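Local coordinates for delta-aminolevulinic acid dehydratase (Toxoplasma gondii ME49, PDB 3OBK), which catalyses the condensation of two molecules of 5-aminolevulinic acid into porphobilinogen, an early step of tetrapyrrole biosynthesis, at residues P49-D54 with M91-V96; D146-E151 with D159-Q164. All coordinates share one frame; numbering follows the deposited sequence.

Overall arrangement
Both contacts belong to the TIM-barrel fold of the porphobilinogen synthase family, and they follow one another along the chain: interaction 1 is complete before interaction 2 begins. Interaction 1 joins two neighbouring parallel strands of the barrel, 46-53 and 89-95. Interaction 2 comes after strand 130-135, the next one round the barrel, where the loop leading to helix 158-175 packs against that helix. Their centres lie about 22 Å apart and their nearest atoms about 9 Å, so they do not touch. The bound product links them instead: Phe93 of interaction 1 and Asp146 of interaction 2 both line the porphobilinogen pocket, one from the barrel wall and one from a loop.

Interaction 1: residues P49-D54 with M91-V96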
loop_
_atom_site.group_PDB
_atom_site.type_symbol
_atom_site.label_atom_id
_atom_site.label_comp_id
_atom_site.label_asym_id
_atom_site.label_seq_id
_atom_site.Cartn_x
_atom_site.Cartn_y
_atom_site.Cartn_z
ATOM N N PRO A 49 -9.534 -27.672 -24.778
ATOM C CA PRO A 49 -9.756 -27.087 -26.087
ATOM C C PRO A 49 -9.653 -28.100 -27.226
ATOM O O PRO A 49 -8.685 -28.855 -27.285
ATOM C CB PRO A 49 -8.644 -26.018 -26.199
ATOM C CG PRO A 49 -7.834 -26.104 -24.945
ATOM C CD PRO A 49 -8.140 -27.478 -24.373
ATOM N N LEU A 50 -10.655 -28.096 -28.107
ATOM C CA LEU A 50 -10.749 -29.083 -29.179
ATOM C C LEU A 50 -10.920 -28.438 -30.549
ATOM O O LEU A 50 -11.352 -27.280 -30.673
ATOM C CB LEU A 50 -11.914 -30.035 -28.937
ATOM C CG LEU A 50 -11.861 -30.830 -27.624
ATOM C CD1 LEU A 50 -13.208 -31.423 -27.310
ATOM C CD2 LEU A 50 -10.746 -31.903 -27.701
ATOM N N PHE A 51 -10.551 -29.219 -31.560
ATOM C CA PHE A 51 -10.603 -28.808 -32.937
ATOM C C PHE A 51 -11.564 -29.694 -33.667
ATOM O O PHE A 51 -11.489 -30.931 -33.546
ATOM C CB PHE A 51 -9.236 -28.981 -33.580
ATOM C CG PHE A 51 -8.175 -28.179 -32.935
ATOM C CD1 PHE A 51 -8.038 -26.830 -33.230
ATOM C CD2 PHE A 51 -7.333 -28.750 -32.002
ATOM C CE1 PHE A 51 -7.049 -26.082 -32.607
ATOM C CE2 PHE A 51 -6.355 -28.007 -31.392
ATOM C CZ PHE A 51 -6.211 -26.679 -31.685
ATOM N N VAL A 52 -12.444 -29.058 -34.441
ATOM C CA VAL A 52 -13.390 -29.769 -35.284
ATOM C C VAL A 52 -13.275 -29.333 -36.740
ATOM O O VAL A 52 -13.073 -28.160 -37.030
ATOM C CB VAL A 52 -14.842 -29.564 -34.821
ATOM C CG1 VAL A 52 -15.190 -28.103 -34.752
ATOM C CG2 VAL A 52 -15.816 -30.329 -35.753
ATOM N N HIS A 53 -13.430 -30.290 -37.651
ATOM C CA HIS A 53 -13.511 -29.987 -39.084
ATOM C C HIS A 53 -14.673 -30.710 -39.754
ATOM O O HIS A 53 -15.241 -31.640 -39.203
ATOM C CB HIS A 53 -12.170 -30.270 -39.787
ATOM C CG HIS A 53 -11.781 -31.720 -39.870
ATOM N ND1 HIS A 53 -10.693 -32.143 -40.606
ATOM C CD2 HIS A 53 -12.319 -32.836 -39.321
ATOM C CE1 HIS A 53 -10.593 -33.458 -40.525
ATOM N NE2 HIS A 53 -11.560 -33.902 -39.741
ATOM N N ASP A 54 -15.023 -30.272 -40.952
ATOM C CA ASP A 54 -16.167 -30.819 -41.667
ATOM C C ASP A 54 -15.723 -31.930 -42.603
ATOM O O ASP A 54 -15.810 -31.793 -43.809
ATOM C CB ASP A 54 -16.858 -29.703 -42.471
ATOM C CG ASP A 54 -18.358 -29.827 -42.481
ATOM O OD1 ASP A 54 -18.911 -30.918 -42.191
ATOM O OD2 ASP A 54 -18.989 -28.799 -42.762
ATOM N N MET A 91 -13.667 -25.664 -25.084
ATOM C CA MET A 91 -13.473 -24.525 -25.954
ATOM C C MET A 91 -13.382 -25.148 -27.352
ATOM O O MET A 91 -12.731 -26.174 -27.515
ATOM C CB MET A 91 -12.174 -23.840 -25.499
ATOM C CG MET A 91 -11.885 -22.435 -25.929
ATOM S SD MET A 91 -10.375 -21.801 -25.058
ATOM C CE MET A 91 -11.011 -20.893 -23.647
ATOM N N LEU A 92 -14.043 -24.560 -28.346
ATOM C CA LEU A 92 -14.116 -25.144 -29.695
ATOM C C LEU A 92 -13.558 -24.263 -30.801
ATOM O O LEU A 92 -13.958 -23.120 -30.972
ATOM C CB LEU A 92 -15.564 -25.467 -30.075
ATOM C CG LEU A 92 -16.461 -26.155 -29.065
ATOM C CD1 LEU A 92 -17.810 -26.276 -29.723
ATOM C CD2 LEU A 92 -15.908 -27.517 -28.639
ATOM N N PHE A 93 -12.671 -24.830 -31.589
ATOM C CA PHE A 93 -12.061 -24.129 -32.686
ATOM C C PHE A 93 -12.397 -24.874 -33.982
ATOM O O PHE A 93 -12.333 -26.094 -34.020
ATOM C CB PHE A 93 -10.558 -24.118 -32.480
ATOM C CG PHE A 93 -10.106 -23.387 -31.255
ATOM C CD1 PHE A 93 -10.022 -22.004 -31.244
ATOM C CD2 PHE A 93 -9.674 -24.076 -30.151
ATOM C CE1 PHE A 93 -9.553 -21.337 -30.130
ATOM C CE2 PHE A 93 -9.189 -23.426 -29.049
ATOM C CZ PHE A 93 -9.127 -22.072 -29.022
ATOM N N PRO A 94 -12.788 -24.153 -35.034
ATOM C CA PRO A 94 -13.059 -24.788 -36.326
ATOM C C PRO A 94 -11.903 -24.706 -37.320
ATOM O O PRO A 94 -11.358 -23.635 -37.544
ATOM C CB PRO A 94 -14.226 -23.978 -36.858
ATOM C CG PRO A 94 -13.999 -22.623 -36.320
ATOM C CD PRO A 94 -13.252 -22.764 -35.012
ATOM N N LYS A 95 -11.531 -25.845 -37.895
ATOM C CA LYS A 95 -10.713 -25.863 -39.111
ATOM C C LYS A 95 -11.693 -25.713 -40.274
ATOM O O LYS A 95 -12.462 -26.608 -40.555
ATOM C CB LYS A 95 -9.854 -27.149 -39.186
ATOM C CG LYS A 95 -9.602 -27.785 -40.573
ATOM C CD LYS A 95 -8.834 -26.909 -41.553
ATOM C CE LYS A 95 -8.223 -27.744 -42.737
ATOM N NZ LYS A 95 -9.197 -28.575 -43.578
ATOM N N VAL A 96 -11.664 -24.550 -40.912
ATOM C CA VAL A 96 -12.580 -24.202 -42.002
ATOM C C VAL A 96 -11.952 -24.565 -43.352
ATOM O O VAL A 96 -10.734 -24.462 -43.537
ATOM C CB VAL A 96 -12.895 -22.669 -41.938
ATOM C CG1 VAL A 96 -13.672 -22.177 -43.138
ATOM C CG2 VAL A 96 -13.614 -22.314 -40.603
HETATM O O HOH W 1 -8.402 -31.312 -42.561
#
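Phe51 and Phe93 sit side by side on two adjacent parallel strands of the TIM barrel, and the Phe93 ring reaches the product pocket. The strands, 49-53 and 91-95, approach to 4.7 Å with their directions 32° apart, the twist expected of a barrel wall. Four backbone bonds hold the register: Leu50 N gives to Met91 O, Phe93 N to Leu50 O, Val52 N to Phe93 O and Lys95 N to Val52 O. Leu50 and Val52 use both N and O toward 91-95, while the backbones of Phe51 and His53 bond to Leu70 in another strand.

Phe93 can be followed outward atom by atom. Its CB lies 3.8 Å from Phe51 CD1. Chi1 of -63° sets CG opposite the carbonyl carbon, and CD2 then comes obliquely to Phe51, 4.1 Å from its CE1, while also lying 3.7 Å from Leu50 O. Further out, CE2 meets Pro49 CB, which comes in at the ring edge, in its plane. The two phenyl planes are inclined by only 28°, but they are slid so far apart that they barely overlap. Phe93 also packs edge-to-face with Phe222, touches Tyr290 and contacts bound porphobilinogen.

The residues on the other face of this sheet look out to the helical layer: Leu50 and Val52 rest on helix 72-84, while Leu92 and Pro94 rest on helix 114-125. Toward the C-terminal ends of the strands the contact turns polar. Lys95 CG packs at the edge of the His53 ring, near its plane, and His53 NE2 is bonded to Thr57 O. Bends at chi2 and chi4 carry the lysine ammonium to a water shared with the histidine ring, 3.0 Å from Lys95 NZ and 3.1 Å from His53 ND1.

Interaction 2: residues D146-E151 with D159-Q164; sequences DGVVDE and DLTVHQ. With PBG (3-[5-(aminomethyl)-4-(carboxymethyl)-1H-pyrrol-3-yl]propanoic acid), chain L.
Thr161 OG1 accepts the backbone N-H of Val148, the one hydrogen bond between the loop 146-151 and the helix 159-164. Its length is 2.8 Å and its angle at the hydrogen 151°, so it is short and moderately bent. The same hydroxyl sits tight against the glycine, with OG1 3.3 Å from Gly147 CA. The methyl of Thr161 comes in beside the hydroxyl, on the same side of the glycine, with CG2 3.4 Å from Gly147 CA and farther from Asp146 O. Chi1 of -67° turns OG1 opposite the carbonyl carbon of Thr161 and so brings it to the loop.

Val148 points toward the helix and its CG2 meets Gln164 CG at 4.1 Å, the two side chains meeting at a slant. Around these first contacts lies a second layer. Thr161 OG1 is bonded to Val157 O as well, one turn earlier, and the backbone of Val148 pairs with Val157, so the loop is tied both to the helix and to the residue just before it. Gln164 turns its amide away from Val148, NE2 bonding to Met104 O, and at the start of the helix Asp159 makes a salt bridge to Arg22 of a second subunit.

At the inner end of the loop, Asp146 OD2 accepts a hydrogen bond from the aminomethyl nitrogen N1 of porphobilinogen, 3.0 Å away. Its other oxygen, OD1, is held by a salt bridge to Lys236. The whole is a beta-to-alpha loop of a TIM barrel, fastened to its following helix and lending one aspartate to the product pocket.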
loop_
_atom_site.group_PDB
_atom_site.type_symbol
_atom_site.label_atom_id
_atom_site.label_comp_id
_atom_site.label_asym_id
_atom_site.label_seq_id
_atom_site.Cartn_x
_atom_site.Cartn_y
_atom_site.Cartn_z
ATOM N N ASP A 146 -6.520 -12.018 -37.333
ATOM C CA ASP A 146 -7.690 -11.986 -36.456
ATOM C C ASP A 146 -8.668 -10.884 -36.839
ATOM O O ASP A 146 -9.773 -10.850 -36.340
ATOM C CB ASP A 146 -7.287 -11.773 -34.997
ATOM C CG ASP A 146 -6.366 -12.863 -34.454
ATOM O OD1 ASP A 146 -5.553 -13.431 -35.205
ATOM O OD2 ASP A 146 -6.411 -13.103 -33.242
ATOM N N GLY A 147 -8.266 -9.974 -37.707
ATOM C CA GLY A 147 -9.153 -8.946 -38.220
ATOM C C GLY A 147 -9.101 -8.795 -39.735
ATOM O O GLY A 147 -8.359 -9.507 -40.439
ATOM N N VAL A 148 -9.904 -7.864 -40.232
ATOM C CA VAL A 148 -9.935 -7.558 -41.655
ATOM C C VAL A 148 -8.690 -6.776 -42.059
ATOM O O VAL A 148 -8.315 -5.835 -41.395
ATOM C CB VAL A 148 -11.168 -6.756 -42.022
ATOM C CG1 VAL A 148 -11.145 -6.443 -43.504
ATOM C CG2 VAL A 148 -12.425 -7.533 -41.663
ATOM N N VAL A 149 -8.052 -7.205 -43.140
ATOM C CA VAL A 149 -6.827 -6.605 -43.624
ATOM C C VAL A 149 -7.151 -5.658 -44.763
ATOM O O VAL A 149 -7.819 -6.030 -45.718
ATOM C CB VAL A 149 -5.833 -7.671 -44.101
ATOM C CG1 VAL A 149 -4.556 -7.013 -44.606
ATOM C CG2 VAL A 149 -5.529 -8.666 -42.978
ATOM N N ASP A 150 -6.707 -4.416 -44.642
ATOM C CA ASP A 150 -6.993 -3.418 -45.646
ATOM C C ASP A 150 -6.132 -3.731 -46.869
ATOM O O ASP A 150 -4.934 -3.997 -46.740
ATOM C CB ASP A 150 -6.720 -1.998 -45.115
ATOM C CG ASP A 150 -7.016 -0.913 -46.149
ATOM O OD1 ASP A 150 -8.164 -0.793 -46.586
ATOM O OD2 ASP A 150 -6.097 -0.187 -46.543
ATOM N N GLU A 151 -6.774 -3.698 -48.041
ATOM C CA GLU A 151 -6.137 -3.974 -49.329
ATOM C C GLU A 151 -4.946 -3.071 -49.554
ATOM O O GLU A 151 -3.848 -3.556 -49.827
ATOM C CB GLU A 151 -7.138 -3.765 -50.481
ATOM N N ASP A 159 -11.889 -1.002 -36.152
ATOM C CA ASP A 159 -13.295 -0.816 -35.884
ATOM C C ASP A 159 -14.187 -1.650 -36.795
ATOM O O ASP A 159 -15.238 -2.137 -36.390
ATOM C CB ASP A 159 -13.637 0.663 -36.048
ATOM C CG ASP A 159 -12.892 1.548 -35.055
ATOM O OD1 ASP A 159 -12.201 1.031 -34.142
ATOM O OD2 ASP A 159 -13.021 2.776 -35.207
ATOM N N LEU A 160 -13.757 -1.816 -38.030
ATOM C CA LEU A 160 -14.497 -2.604 -38.980
ATOM C C LEU A 160 -14.386 -4.058 -38.521
ATOM O O LEU A 160 -15.348 -4.836 -38.618
ATOM C CB LEU A 160 -13.955 -2.373 -40.395
ATOM C CG LEU A 160 -14.643 -3.178 -41.502
ATOM C CD1 LEU A 160 -16.165 -2.880 -41.527
ATOM C CD2 LEU A 160 -13.962 -2.947 -42.873
ATOM N N THR A 161 -13.226 -4.404 -37.965
ATOM C CA THR A 161 -13.039 -5.745 -37.411
ATOM C C THR A 161 -13.963 -5.970 -36.234
ATOM O O THR A 161 -14.580 -7.015 -36.151
ATOM C CB THR A 161 -11.580 -6.024 -37.029
ATOM O OG1 THR A 161 -10.795 -6.068 -38.220
ATOM C CG2 THR A 161 -11.458 -7.367 -36.279
ATOM N N VAL A 162 -14.119 -4.977 -35.361
ATOM C CA VAL A 162 -15.037 -5.127 -34.231
ATOM C C VAL A 162 -16.470 -5.416 -34.717
ATOM O O VAL A 162 -17.160 -6.289 -34.182
ATOM C CB VAL A 162 -14.984 -3.901 -33.272
ATOM C CG1 VAL A 162 -16.078 -3.981 -32.186
ATOM C CG2 VAL A 162 -13.602 -3.824 -32.623
ATOM N N HIS A 163 -16.900 -4.717 -35.762
ATOM C CA HIS A 163 -18.240 -4.942 -36.316
ATOM C C HIS A 163 -18.438 -6.418 -36.706
ATOM O O HIS A 163 -19.465 -7.013 -36.357
ATOM C CB HIS A 163 -18.466 -4.020 -37.510
ATOM C CG HIS A 163 -19.891 -3.956 -37.990
ATOM N ND1 HIS A 163 -20.983 -4.216 -37.175
ATOM C CD2 HIS A 163 -20.398 -3.598 -39.197
ATOM C CE1 HIS A 163 -22.096 -4.040 -37.868
ATOM N NE2 HIS A 163 -21.769 -3.650 -39.091
ATOM N N GLN A 164 -17.443 -6.996 -37.393
ATOM C CA GLN A 164 -17.453 -8.422 -37.737
ATOM C C GLN A 164 -17.499 -9.309 -36.502
ATOM O O GLN A 164 -18.249 -10.291 -36.458
ATOM C CB GLN A 164 -16.225 -8.819 -38.565
ATOM C CG GLN A 164 -16.046 -8.152 -39.936
ATOM C CD GLN A 164 -17.253 -8.288 -40.844
ATOM O OE1 GLN A 164 -18.238 -7.607 -40.656
ATOM N NE2 GLN A 164 -17.169 -9.159 -41.838
HETATM C CHA PBG L . -6.883 -17.049 -32.724
HETATM C C1A PBG L . -6.315 -17.987 -31.710
HETATM C C2A PBG L . -4.991 -18.405 -31.620
HETATM C C3A PBG L . -4.934 -19.259 -30.535
HETATM C C4A PBG L . -6.188 -19.266 -29.951
HETATM N NA PBG L . -7.013 -18.515 -30.694
HETATM C C5A PBG L . -3.857 -18.161 -32.588
HETATM C C6A PBG L . -3.342 -16.791 -32.678
HETATM O O1A PBG L . -4.090 -15.874 -32.245
HETATM O O2A PBG L . -2.248 -16.567 -33.244
HETATM C C7A PBG L . -3.738 -20.014 -30.100
HETATM C C8A PBG L . -3.951 -21.097 -29.110
HETATM C C9A PBG L . -2.857 -22.055 -28.886
HETATM O O3A PBG L . -3.153 -23.150 -28.416
HETATM O O4A PBG L . -1.730 -21.941 -29.392
HETATM N N1 PBG L . -7.373 -15.786 -32.274
#